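Local coordinates for PATF (Prochloron didemni, PDB 4BG2), which is probably a prenyltransferase-like protein of patellamide (cyanobactin) biosynthesis, in which isoprenyl groups are attached to peptides, at residues Lys29-Leu34 and Val123-Lys128; Ser53-Gly58 and Asn295-Tyr300; Arg238-Leu243 and Ala282-Glu287; Ser248-Leu253 and Thr277-Ala282. All coordinates share one frame; numbering follows the deposited sequence. Where two conformers were deposited one is given.

How the contacts relate
The chain first passes 29-34, in the loop before helix 34-42, then 53-58 on the first strand of the ten-stranded antiparallel barrel. Contact 1 closes at 123-128, where strand 116-124 ends, and so crosses contact 2, which stays open until 295-300. Within that long loop, contact 3 opens at 238-243 and contact 4 at 248-253; contact 4 closes on 277-282 and contact 3 on 282-287, so that 4 is nested in 3 and 3 in 2, contacts 3 and 4 sharing Ala282. Contact 2 joins the first strand to the last and completes the barrel. Contacts 3 and 4 use strand 276-284, the next neighbour of 295-303, while contact 1 fastens the helix-linking loop to strand 116-124.

Contact 1. Residues Lys29-Leu34 and Val123-Lys128; sequences KPTFPL and VHLGSK
Pro33 and Val123 form the nearest CA pair, 7.4 Å apart, and the loop 29-34 meets the end of strand 116-124 and the residue after it by van der Waals contact, with no hydrogen bond crossing. Leu125 carries most of the contact. Its two methyls settle into the curve of the loop: CD1 lies 3.2 Å from Phe32 O and also touches Pro33 CD at 3.8 Å, while CD2 comes within 3.6 Å of Lys29 O and meets Thr31 CB and the Leu34 methyl CD2. The leucine thus sits against backbone carbonyls as much as against carbon. The pyrrolidine of Pro33 runs past Val123 in the opposite direction, and its CG rests 3.8 Å from Val123 CG1. That methyl stands anti to the carbonyl carbon (chi1 -70°), the rotation that offers it to the proline. The loop owes its curve to its own turns: Pro30 centres an inverse gamma turn, the Phe32-Pro33 peptide is cis, with Pro33 CB over one face of the Phe32 ring, and Leu34 N bonds to Thr31 O at 2.9 Å. With an alanine in place of Leu125, both methyls would be gone, and the loop would probably face a gap between Lys29 O and Pro33 CD and lose its main hold on the strand end. Pro33 occupies the N-cap position of helix 34-42, and Leu34, in its first turn, packs on Tyr66 of strand 60-70. The Leu125 backbone is hydrogen-bonded to Gly64 of that strand, so the loop lies against two neighbouring barrel strands.

Contact 2. Residues Ser53-Gly58 and Asn295-Tyr300; sequences SCQVEG and NFCFYY
Ser53 lays its CB over one face of the Tyr299 ring, offset toward the rim, 3.3 Å from CD2 and 25° off the ring normal from the centroid, a CH-pi contact. Its OG is hydrogen-bonded by Arg65 NE. On the other side of the sheet Val56 covers a face of Phe296 in the same manner: CB is 4.0 Å from the ring centroid, and CG1 and CG2 reach CE1 and CZ. Phe296 CG lies between the backbone N and the carbonyl carbon (chi1 62°), a rotation that carries the ring alongside Val56, both side chains pointing the same way. The backbones are antiparallel, with Cys54-Phe298 and Val56-Phe296 as hydrogen-bonded pairs. The Val56 N to Phe296 O bond, 2.8 Å, runs almost straight off the carbonyl oxygen, whereas the other three are tilted. The Ser53, Gln55, Cys297 and Tyr299 side meets Arg65 and Phe244. On the face of Cys54, Val56, Phe296 and Phe298, helix 261-272 packs through Ile266 on Cys54, Val56 and Phe298. Strand 48-57 is thereby joined to strand 295-303, the seam that closes the barrel, as in the ABBA prenyltransferase fold.

Contact 3. Residues Arg238-Leu243 and Ala282-Glu287; sequences RVEPIL and AVTETE
A short antiparallel strand pairing and a carboxylate held at a helix start make up this contact, where strands 242-247 and 276-284 meet at one end of the barrel wall. Leu243 and Val283 form a hydrogen-bonded pair: Val283 N to Leu243 O lies in the carbonyl plane, while Leu243 N approaches Val283 O from above its plane, both at 2.9 Å. Ile242 CD1 touches Ala282 CB at 3.8 Å. Next to this pair, Glu240 crosses Thr286 at about a right angle and takes two bonds from it. Its CG lies between the backbone N and the carbonyl carbon (chi1 60°), and the extended chain beyond carries the carboxylate across. Thr286 OG1 gives its proton to the syn lone pair of OE2 at 2.5 Å; Thr286 N reaches OE1 at 3.2 Å, nearly straight at 169°, also on the syn side but 19° out of the carboxylate plane. One water donates to Glu240 OE1 and to Pro241 O and accepts from Glu285 N. Thr284 N-caps the short helix, its OG1 accepting from Glu287 N at 3.0 Å. Glu287 bonds Asn295 of the next strand. Backbone N-H groups at a helix start are thus met by a hydroxyl, a water and a carboxylate; they probably favour the charge on Glu240, though the nearby Glu285 carboxylate would oppose it, and Thr286 fixes how the carboxylate is turned.

Contact 4. Residues Ser248-Leu253 and Thr277-Ala282; sequences SIIKDL and TDVAIA
Val279 sends a methyl to each of two neighbours on the 248-253 turn. Its CG1 lies 3.7 Å from Ile250 CG1, the two side chains crossing at about a right angle, and its CG2 meets Leu253 tip to tip, 3.8 Å from CD1. The valine torsion (chi1 -59°) sets this fork: CG1 is anti to the carbonyl carbon and CG2 takes the place between the backbone N and the carbonyl carbon. Leu253 CD2 also touches Val279 CG2 and lies 4.2 Å from Ile281 CG1, the leucine and isoleucine side chains crossing obliquely. At the start of the turn Ser248 lies close on the strand backbone, with its CA 3.7 Å from Thr277 O. An alanine in place of Leu253 would keep neither methyl, and Val279 CG2 and Ile281 CG1 would probably be left facing a gap at the turn. The second shell sets these groups. Asp252 N bonds to Ile249 O at 3.1 Å and Leu253 N to Ile250 O at 3.0 Å, bonds that curl the 3-10 segment and turn Ile250 and Leu253 onto the same strand. On the strand side, Val279 and Ile281 are fixed by backbone bonds to His247 and Phe245 of strand 242-247. Farther out, Phe298 of strand 295-303 touches both Leu253 and Ile281. No hydrogen bond passes between the two segments: the turn leading to helix 253-256 is held on strand 276-284 by apolar side-chain contacts and the Ser248 backbone touch, so its fit probably rests on how Ile250 and Leu253 match Val279 and Ile281.

Contact 1. Residues Lys29-Leu34 and Val123-Lys128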
loop_
_atom_site.group_PDB
_atom_site.type_symbol
_atom_site.label_atom_id
_atom_site.label_comp_id
_atom_site.label_asym_id
_atom_site.label_seq_id
_atom_site.Cartn_x
_atom_site.Cartn_y
_atom_site.Cartn_z
ATOM N N LYS A 29 13.606 13.319 -6.258
ATOM C CA LYS A 29 15.012 13.419 -5.882
ATOM C C LYS A 29 15.391 12.160 -5.106
ATOM O O LYS A 29 14.571 11.632 -4.343
ATOM C CB LYS A 29 15.243 14.688 -5.035
ATOM C CG LYS A 29 14.882 16.001 -5.740
ATOM C CD LYS A 29 15.482 16.076 -7.141
ATOM C CE LYS A 29 15.201 17.395 -7.861
ATOM N NZ LYS A 29 14.109 17.260 -8.869
ATOM N N PRO A 30 16.623 11.659 -5.292
ATOM C CA PRO A 30 17.051 10.445 -4.589
ATOM C C PRO A 30 17.437 10.726 -3.135
ATOM O O PRO A 30 18.539 10.430 -2.708
ATOM C CB PRO A 30 18.253 9.972 -5.419
ATOM C CG PRO A 30 18.821 11.223 -5.993
ATOM C CD PRO A 30 17.653 12.144 -6.231
ATOM N N THR A 31 16.508 11.310 -2.395
ATOM C CA THR A 31 16.691 11.671 -1.004
ATOM C C THR A 31 16.578 10.424 -0.117
ATOM O O THR A 31 15.845 9.489 -0.435
ATOM C CB THR A 31 15.589 12.684 -0.614
ATOM O OG1 THR A 31 15.640 13.791 -1.527
ATOM C CG2 THR A 31 15.743 13.195 0.806
ATOM N N PHE A 32 17.322 10.422 0.981
ATOM C CA PHE A 32 17.152 9.448 2.042
ATOM C C PHE A 32 15.664 9.236 2.291
ATOM O O PHE A 32 14.929 10.218 2.410
ATOM C CB PHE A 32 17.799 9.963 3.332
ATOM C CG PHE A 32 17.769 8.977 4.442
ATOM C CD1 PHE A 32 16.690 8.910 5.313
ATOM C CD2 PHE A 32 18.809 8.084 4.594
ATOM C CE1 PHE A 32 16.652 7.954 6.325
ATOM C CE2 PHE A 32 18.787 7.139 5.604
ATOM C CZ PHE A 32 17.710 7.071 6.472
ATOM N N PRO A 33 15.209 7.971 2.399
ATOM C CA PRO A 33 15.910 6.696 2.402
ATOM C C PRO A 33 15.862 5.920 1.077
ATOM O O PRO A 33 16.059 4.692 1.063
ATOM C CB PRO A 33 15.137 5.919 3.452
ATOM C CG PRO A 33 13.724 6.347 3.183
ATOM C CD PRO A 33 13.779 7.767 2.688
ATOM N N LEU A 34 15.685 6.621 -0.030
ATOM C CA LEU A 34 15.523 5.950 -1.316
ATOM C C LEU A 34 16.715 5.114 -1.784
ATOM O O LEU A 34 16.528 3.965 -2.175
ATOM C CB LEU A 34 15.099 6.957 -2.373
ATOM C CG LEU A 34 14.525 6.460 -3.696
ATOM C CD1 LEU A 34 13.747 5.151 -3.565
ATOM C CD2 LEU A 34 13.622 7.562 -4.261
ATOM N N VAL A 123 8.749 2.484 1.296
ATOM C CA VAL A 123 9.081 3.799 1.775
ATOM C C VAL A 123 8.198 4.820 1.068
ATOM O O VAL A 123 7.937 4.702 -0.137
ATOM C CB VAL A 123 10.560 4.185 1.524
ATOM C CG1 VAL A 123 11.471 3.370 2.400
ATOM C CG2 VAL A 123 10.961 4.055 0.059
ATOM N N HIS A 124 7.796 5.834 1.812
ATOM C CA HIS A 124 7.141 7.011 1.270
ATOM C C HIS A 124 7.954 8.244 1.637
ATOM O O HIS A 124 8.008 8.651 2.808
ATOM C CB HIS A 124 5.707 7.157 1.815
ATOM C CG HIS A 124 4.812 5.990 1.507
ATOM N ND1 HIS A 124 3.606 5.800 2.141
ATOM C CD2 HIS A 124 4.941 4.962 0.640
ATOM C CE1 HIS A 124 3.015 4.721 1.662
ATOM N NE2 HIS A 124 3.825 4.170 0.775
ATOM N N LEU A 125 8.574 8.841 0.627
ATOM C CA LEU A 125 9.283 10.110 0.757
ATOM C C LEU A 125 8.264 11.234 0.939
ATOM O O LEU A 125 7.323 11.310 0.183
ATOM C CB LEU A 125 10.087 10.396 -0.528
ATOM C CG LEU A 125 11.455 11.064 -0.525
ATOM C CD1 LEU A 125 12.251 10.686 0.713
ATOM C CD2 LEU A 125 12.230 10.707 -1.798
ATOM N N GLY A 126 8.455 12.086 1.948
ATOM C CA GLY A 126 7.658 13.294 2.109
ATOM C C GLY A 126 8.415 14.502 1.606
ATOM O O GLY A 126 9.523 14.375 1.080
ATOM N N SER A 127 7.852 15.684 1.823
ATOM C CA SER A 127 8.506 16.942 1.450
ATOM C C SER A 127 9.776 17.211 2.245
ATOM O O SER A 127 10.664 17.929 1.781
ATOM C CB SER A 127 7.543 18.104 1.640
ATOM O OG SER A 127 7.069 18.102 2.971
ATOM N N LYS A 128 9.851 16.650 3.447
ATOM C CA LYS A 128 11.057 16.736 4.262
ATOM C C LYS A 128 11.275 15.448 5.015
ATOM O O LYS A 128 10.375 14.609 5.092
ATOM C CB LYS A 128 10.977 17.924 5.225
ATOM C CG LYS A 128 9.651 18.070 5.933
ATOM C CD LYS A 128 9.606 19.376 6.680
ATOM C CE LYS A 128 8.214 19.726 7.161
ATOM N NZ LYS A 128 7.683 18.679 8.068
#

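Contact 2. Residues Ser53-Gly58 and Asn295-Tyr300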
loop_
_atom_site.group_PDB
_atom_site.type_symbol
_atom_site.label_atom_id
_atom_site.label_comp_id
_atom_site.label_asym_id
_atom_site.label_seq_id
_atom_site.Cartn_x
_atom_site.Cartn_y
_atom_site.Cartn_z
ATOM N N SER A 53 3.592 4.732 -6.442
ATOM C CA SER A 53 2.455 5.636 -6.420
ATOM C C SER A 53 2.865 7.104 -6.358
ATOM O O SER A 53 4.039 7.449 -6.108
ATOM C CB SER A 53 1.544 5.277 -5.255
ATOM O OG SER A 53 2.209 5.456 -4.016
ATOM N N CYS A 54 1.891 7.954 -6.622
ATOM C CA CYS A 54 2.026 9.394 -6.481
ATOM C C CYS A 54 0.889 9.899 -5.645
ATOM O O CYS A 54 -0.284 9.637 -5.942
ATOM C CB CYS A 54 1.999 10.080 -7.832
ATOM S SG CYS A 54 3.373 9.609 -8.898
ATOM N N GLN A 55 1.221 10.584 -4.566
ATOM C CA GLN A 55 0.203 11.264 -3.762
ATOM C C GLN A 55 0.057 12.657 -4.330
ATOM O O GLN A 55 1.033 13.414 -4.401
ATOM C CB GLN A 55 0.605 11.337 -2.304
ATOM C CG GLN A 55 -0.404 12.028 -1.405
ATOM C CD GLN A 55 -0.104 11.758 0.053
ATOM O OE1 GLN A 55 0.848 12.304 0.613
ATOM N NE2 GLN A 55 -0.894 10.893 0.668
ATOM N N VAL A 56 -1.166 12.983 -4.732
ATOM C CA VAL A 56 -1.462 14.280 -5.306
ATOM C C VAL A 56 -2.264 15.138 -4.340
ATOM O O VAL A 56 -3.237 14.674 -3.733
ATOM C CB VAL A 56 -2.235 14.121 -6.623
ATOM C CG1 VAL A 56 -2.629 15.484 -7.173
ATOM C CG2 VAL A 56 -1.388 13.343 -7.642
ATOM N N GLU A 57 -1.884 16.414 -4.253
ATOM C CA GLU A 57 -2.576 17.358 -3.383
ATOM C C GLU A 57 -2.670 18.698 -4.111
ATOM O O GLU A 57 -1.750 19.516 -4.061
ATOM C CB GLU A 57 -1.829 17.471 -2.050
ATOM C CG GLU A 57 -2.740 17.492 -0.839
ATOM C CD GLU A 57 -1.983 17.456 0.477
ATOM O OE1 GLU A 57 -1.629 18.560 0.960
ATOM O OE2 GLU A 57 -1.772 16.343 1.030
ATOM N N GLY A 58 -3.762 18.874 -4.845
ATOM C CA GLY A 58 -3.909 20.012 -5.720
ATOM C C GLY A 58 -2.870 19.970 -6.827
ATOM O O GLY A 58 -2.900 19.084 -7.688
ATOM N N ASN A 295 -7.242 15.592 -4.491
ATOM C CA ASN A 295 -6.542 14.997 -3.387
ATOM C C ASN A 295 -6.759 13.491 -3.403
ATOM O O ASN A 295 -7.859 13.013 -3.117
ATOM C CB ASN A 295 -7.031 15.597 -2.080
ATOM C CG ASN A 295 -6.791 17.090 -2.009
ATOM O OD1 ASN A 295 -5.652 17.532 -1.933
ATOM N ND2 ASN A 295 -7.868 17.878 -2.047
ATOM N N PHE A 296 -5.711 12.760 -3.758
ATOM C CA PHE A 296 -5.816 11.324 -3.985
ATOM C C PHE A 296 -4.440 10.726 -4.147
ATOM O O PHE A 296 -3.461 11.438 -4.313
ATOM C CB PHE A 296 -6.653 11.000 -5.249
ATOM C CG PHE A 296 -6.063 11.535 -6.516
ATOM C CD1 PHE A 296 -6.266 12.865 -6.878
ATOM C CD2 PHE A 296 -5.298 10.725 -7.339
ATOM C CE1 PHE A 296 -5.706 13.370 -8.037
ATOM C CE2 PHE A 296 -4.716 11.234 -8.489
ATOM C CZ PHE A 296 -4.945 12.552 -8.849
ATOM N N CYS A 297 -4.394 9.404 -4.110
ATOM C CA CYS A 297 -3.190 8.649 -4.418
ATOM C C CYS A 297 -3.439 7.736 -5.588
ATOM O O CYS A 297 -4.479 7.109 -5.664
ATOM C CB CYS A 297 -2.797 7.793 -3.225
ATOM S SG CYS A 297 -1.985 8.728 -1.957
ATOM N N PHE A 298 -2.480 7.662 -6.497
ATOM C CA PHE A 298 -2.573 6.838 -7.693
ATOM C C PHE A 298 -1.448 5.774 -7.642
ATOM O O PHE A 298 -0.275 6.101 -7.660
ATOM C CB PHE A 298 -2.408 7.773 -8.877
ATOM C CG PHE A 298 -2.844 7.199 -10.203
ATOM C CD1 PHE A 298 -2.422 5.953 -10.625
ATOM C CD2 PHE A 298 -3.628 7.961 -11.057
ATOM C CE1 PHE A 298 -2.813 5.442 -11.867
ATOM C CE2 PHE A 298 -4.007 7.473 -12.304
ATOM C CZ PHE A 298 -3.609 6.204 -12.707
ATOM N N TYR A 299 -1.839 4.509 -7.638
ATOM C CA TYR A 299 -0.930 3.374 -7.486
ATOM C C TYR A 299 -0.902 2.629 -8.806
ATOM O O TYR A 299 -1.921 2.531 -9.465
ATOM C CB TYR A 299 -1.475 2.437 -6.397
ATOM C CG TYR A 299 -1.360 2.965 -5.002
ATOM C CD1 TYR A 299 -2.326 3.786 -4.444
ATOM C CD2 TYR A 299 -0.231 2.653 -4.221
ATOM C CE1 TYR A 299 -2.190 4.271 -3.127
ATOM C CE2 TYR A 299 -0.096 3.128 -2.927
ATOM C CZ TYR A 299 -1.061 3.924 -2.387
ATOM O OH TYR A 299 -0.864 4.394 -1.102
ATOM N N TYR A 300 0.256 2.113 -9.190
ATOM C CA TYR A 300 0.349 1.153 -10.267
ATOM C C TYR A 300 1.361 0.076 -9.880
ATOM O O TYR A 300 2.343 0.366 -9.185
ATOM C CB TYR A 300 0.692 1.836 -11.601
ATOM C CG TYR A 300 2.043 2.486 -11.668
ATOM C CD1 TYR A 300 2.230 3.783 -11.233
ATOM C CD2 TYR A 300 3.123 1.814 -12.202
ATOM C CE1 TYR A 300 3.472 4.388 -11.315
ATOM C CE2 TYR A 300 4.362 2.415 -12.299
ATOM C CZ TYR A 300 4.532 3.693 -11.839
ATOM O OH TYR A 300 5.775 4.268 -11.908
#

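Contact 3. Residues Arg238-Leu243 and Ala282-Glu287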
loop_
_atom_site.group_PDB
_atom_site.type_symbol
_atom_site.label_atom_id
_atom_site.label_comp_id
_atom_site.label_asym_id
_atom_site.label_seq_id
_atom_site.Cartn_x
_atom_site.Cartn_y
_atom_site.Cartn_z
ATOM N N ARG A 238 -7.388 8.450 11.238
ATOM C CA ARG A 238 -8.132 8.933 10.083
ATOM C C ARG A 238 -9.551 9.318 10.478
ATOM O O ARG A 238 -10.303 8.519 11.065
ATOM C CB ARG A 238 -8.194 7.844 9.031
ATOM C CG ARG A 238 -6.871 7.571 8.355
ATOM C CD ARG A 238 -7.052 6.488 7.304
ATOM N NE ARG A 238 -5.771 5.976 6.793
ATOM C CZ ARG A 238 -5.079 6.483 5.771
ATOM N NH1 ARG A 238 -5.540 7.548 5.110
ATOM N NH2 ARG A 238 -3.908 5.920 5.406
ATOM N N VAL A 239 -9.920 10.540 10.143
ATOM C CA VAL A 239 -11.270 11.016 10.347
ATOM C C VAL A 239 -12.270 10.211 9.493
ATOM O O VAL A 239 -13.393 9.945 9.921
ATOM C CB VAL A 239 -11.340 12.533 10.084
ATOM C CG1 VAL A 239 -12.757 12.977 9.786
ATOM C CG2 VAL A 239 -10.799 13.262 11.304
ATOM N N GLU A 240 -11.850 9.806 8.308
ATOM C CA GLU A 240 -12.689 8.976 7.446
ATOM C C GLU A 240 -11.761 8.020 6.725
ATOM O O GLU A 240 -10.590 8.319 6.554
ATOM C CB GLU A 240 -13.551 9.812 6.478
ATOM C CG GLU A 240 -12.821 10.717 5.500
ATOM C CD GLU A 240 -13.792 11.434 4.538
ATOM O OE1 GLU A 240 -14.323 10.819 3.572
ATOM O OE2 GLU A 240 -14.009 12.637 4.736
ATOM N N PRO A 241 -12.273 6.840 6.357
ATOM C CA PRO A 241 -11.413 5.907 5.677
ATOM C C PRO A 241 -10.889 6.428 4.343
ATOM O O PRO A 241 -11.548 7.222 3.685
ATOM C CB PRO A 241 -12.333 4.706 5.429
ATOM C CG PRO A 241 -13.740 5.268 5.431
ATOM C CD PRO A 241 -13.674 6.350 6.459
ATOM N N ILE A 242 -9.758 5.898 3.915
ATOM C CA ILE A 242 -9.303 6.055 2.552
ATOM C C ILE A 242 -9.744 4.830 1.757
ATOM O O ILE A 242 -9.576 3.703 2.201
ATOM C CB ILE A 242 -7.787 6.330 2.483
ATOM C CG1 ILE A 242 -7.342 6.519 1.040
ATOM C CG2 ILE A 242 -6.979 5.219 3.135
ATOM C CD1 ILE A 242 -6.052 7.283 0.948
ATOM N N LEU A 243 -10.418 5.075 0.632
ATOM C CA LEU A 243 -11.019 4.023 -0.168
ATOM C C LEU A 243 -10.084 3.714 -1.284
ATOM O O LEU A 243 -9.483 4.617 -1.823
ATOM C CB LEU A 243 -12.386 4.451 -0.746
ATOM C CG LEU A 243 -13.383 5.081 0.223
ATOM C CD1 LEU A 243 -14.714 5.402 -0.474
ATOM C CD2 LEU A 243 -13.639 4.175 1.427
ATOM N N ALA A 282 -6.711 5.722 -4.658
ATOM C CA ALA A 282 -7.028 5.828 -3.232
ATOM C C ALA A 282 -7.512 7.235 -2.977
ATOM O O ALA A 282 -6.807 8.211 -3.289
ATOM C CB ALA A 282 -5.806 5.503 -2.382
ATOM N N VAL A 283 -8.712 7.331 -2.416
ATOM C CA VAL A 283 -9.420 8.593 -2.280
ATOM C C VAL A 283 -10.444 8.494 -1.150
ATOM O O VAL A 283 -10.959 7.428 -0.884
ATOM C CB VAL A 283 -10.037 8.983 -3.660
ATOM C CG1 VAL A 283 -11.081 7.981 -4.123
ATOM C CG2 VAL A 283 -10.627 10.385 -3.635
ATOM N N THR A 284 -10.716 9.586 -0.455
ATOM C CA THR A 284 -11.782 9.593 0.550
ATOM C C THR A 284 -13.166 9.759 -0.109
ATOM O O THR A 284 -13.286 10.274 -1.217
ATOM C CB THR A 284 -11.623 10.728 1.563
ATOM O OG1 THR A 284 -11.722 11.962 0.878
ATOM C CG2 THR A 284 -10.276 10.630 2.302
ATOM N N GLU A 285 -14.195 9.306 0.589
ATOM C CA GLU A 285 -15.589 9.546 0.187
ATOM C C GLU A 285 -15.812 11.018 -0.149
ATOM O O GLU A 285 -16.360 11.342 -1.201
ATOM C CB GLU A 285 -16.532 9.156 1.327
ATOM C CG GLU A 285 -18.002 9.052 0.913
ATOM C CD GLU A 285 -18.900 8.643 2.062
ATOM O OE1 GLU A 285 -18.498 8.789 3.242
ATOM O OE2 GLU A 285 -20.013 8.171 1.794
ATOM N N THR A 286 -15.378 11.883 0.773
ATOM C CA THR A 286 -15.509 13.334 0.648
ATOM C C THR A 286 -14.878 13.857 -0.639
ATOM O O THR A 286 -15.461 14.666 -1.323
ATOM C CB THR A 286 -14.820 14.037 1.843
ATOM O OG1 THR A 286 -15.541 13.743 3.048
ATOM C CG2 THR A 286 -14.759 15.569 1.631
ATOM N N GLU A 287 -13.671 13.394 -0.958
ATOM C CA GLU A 287 -12.983 13.872 -2.153
ATOM C C GLU A 287 -13.623 13.337 -3.433
ATOM O O GLU A 287 -13.524 13.971 -4.482
ATOM C CB GLU A 287 -11.504 13.528 -2.101
ATOM C CG GLU A 287 -10.708 14.014 -3.305
ATOM C CD GLU A 287 -10.484 15.521 -3.319
ATOM O OE1 GLU A 287 -10.578 16.173 -2.254
ATOM O OE2 GLU A 287 -10.213 16.047 -4.413
HETATM O O HOH W 1 -13.863 8.152 2.971
#

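Contact 4. Residues Ser248-Leu253 and Thr277-Ala282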
loop_
_atom_site.group_PDB
_atom_site.type_symbol
_atom_site.label_atom_id
_atom_site.label_comp_id
_atom_site.label_asym_id
_atom_site.label_seq_id
_atom_site.Cartn_x
_atom_site.Cartn_y
_atom_site.Cartn_z
ATOM N N SER A 248 -7.659 -3.767 -13.182
ATOM C CA SER A 248 -6.670 -4.486 -13.956
ATOM C C SER A 248 -6.602 -3.966 -15.394
ATOM O O SER A 248 -5.684 -4.298 -16.108
ATOM C CB SER A 248 -6.962 -5.990 -13.934
ATOM O OG SER A 248 -8.224 -6.248 -14.498
ATOM N N ILE A 249 -7.563 -3.139 -15.794
ATOM C CA ILE A 249 -7.552 -2.511 -17.108
ATOM C C ILE A 249 -7.457 -1.000 -16.932
ATOM O O ILE A 249 -8.420 -0.332 -16.548
ATOM C CB ILE A 249 -8.800 -2.869 -17.945
ATOM C CG1 ILE A 249 -9.169 -4.350 -17.747
ATOM C CG2 ILE A 249 -8.542 -2.575 -19.424
ATOM C CD1 ILE A 249 -10.420 -4.786 -18.486
ATOM N N ILE A 250 -6.285 -0.466 -17.247
ATOM C CA ILE A 250 -5.982 0.943 -17.031
ATOM C C ILE A 250 -6.962 1.878 -17.742
ATOM O O ILE A 250 -7.370 2.895 -17.180
ATOM C CB ILE A 250 -4.537 1.268 -17.458
ATOM C CG1 ILE A 250 -3.561 0.482 -16.581
ATOM C CG2 ILE A 250 -4.263 2.768 -17.331
ATOM C CD1 ILE A 250 -2.115 0.586 -17.013
ATOM N N LYS A 251 -7.348 1.515 -18.956
ATOM C CA LYS A 251 -8.201 2.363 -19.790
ATOM C C LYS A 251 -9.613 2.534 -19.232
ATOM O O LYS A 251 -10.341 3.422 -19.643
ATOM C CB LYS A 251 -8.234 1.826 -21.225
ATOM C CG LYS A 251 -6.910 2.056 -21.938
ATOM C CD LYS A 251 -6.636 1.123 -23.109
ATOM C CE LYS A 251 -5.139 1.095 -23.394
ATOM N NZ LYS A 251 -4.803 0.388 -24.655
ATOM N N ASP A 252 -9.982 1.703 -18.267
ATOM C CA ASP A 252 -11.257 1.851 -17.584
ATOM C C ASP A 252 -11.281 2.997 -16.568
ATOM O O ASP A 252 -12.366 3.394 -16.152
ATOM C CB ASP A 252 -11.643 0.537 -16.887
ATOM C CG ASP A 252 -12.132 -0.536 -17.865
ATOM O OD1 ASP A 252 -12.551 -0.208 -19.005
ATOM O OD2 ASP A 252 -12.101 -1.724 -17.471
ATOM N N LEU A 253 -10.126 3.527 -16.150
ATOM C CA LEU A 253 -10.135 4.566 -15.103
ATOM C C LEU A 253 -10.945 5.816 -15.469
ATOM O O LEU A 253 -11.734 6.280 -14.653
ATOM C CB LEU A 253 -8.721 4.981 -14.655
ATOM C CG LEU A 253 -7.861 4.000 -13.850
ATOM C CD1 LEU A 253 -6.573 4.713 -13.464
ATOM C CD2 LEU A 253 -8.551 3.439 -12.612
ATOM N N THR A 277 0.250 -4.602 -14.158
ATOM C CA THR A 277 -0.763 -5.634 -13.955
ATOM C C THR A 277 -2.060 -5.055 -13.367
ATOM O O THR A 277 -3.129 -5.587 -13.604
ATOM C CB THR A 277 -0.269 -6.728 -12.999
ATOM O OG1 THR A 277 0.186 -6.127 -11.777
ATOM C CG2 THR A 277 0.860 -7.502 -13.619
ATOM N N ASP A 278 -1.950 -3.958 -12.623
ATOM C CA ASP A 278 -3.098 -3.320 -12.011
ATOM C C ASP A 278 -2.753 -1.904 -11.544
ATOM O O ASP A 278 -1.582 -1.576 -11.321
ATOM C CB ASP A 278 -3.603 -4.167 -10.826
ATOM C CG ASP A 278 -2.532 -4.413 -9.777
ATOM O OD1 ASP A 278 -2.379 -3.550 -8.884
ATOM O OD2 ASP A 278 -1.841 -5.465 -9.820
ATOM N N VAL A 279 -3.801 -1.100 -11.370
ATOM C CA VAL A 279 -3.714 0.262 -10.853
ATOM C C VAL A 279 -4.744 0.395 -9.762
ATOM O O VAL A 279 -5.639 -0.431 -9.648
ATOM C CB VAL A 279 -3.944 1.327 -11.934
ATOM C CG1 VAL A 279 -2.905 1.155 -13.020
ATOM C CG2 VAL A 279 -5.348 1.228 -12.561
ATOM N N ALA A 280 -4.585 1.408 -8.926
ATOM C CA ALA A 280 -5.569 1.693 -7.916
ATOM C C ALA A 280 -5.604 3.166 -7.642
ATOM O O ALA A 280 -4.579 3.831 -7.614
ATOM C CB ALA A 280 -5.278 0.919 -6.634
ATOM N N ILE A 281 -6.806 3.668 -7.419
ATOM C CA ILE A 281 -6.987 5.004 -6.946
ATOM C C ILE A 281 -7.399 4.941 -5.484
ATOM O O ILE A 281 -8.327 4.231 -5.129
ATOM C CB ILE A 281 -8.061 5.741 -7.752
ATOM C CG1 ILE A 281 -7.685 5.748 -9.224
ATOM C CG2 ILE A 281 -8.232 7.171 -7.226
ATOM C CD1 ILE A 281 -6.371 6.449 -9.538
ATOM N N ALA A 282 -6.711 5.722 -4.658
ATOM C CA ALA A 282 -7.028 5.828 -3.232
ATOM C C ALA A 282 -7.512 7.235 -2.977
ATOM O O ALA A 282 -6.807 8.211 -3.289
ATOM C CB ALA A 282 -5.806 5.503 -2.382
#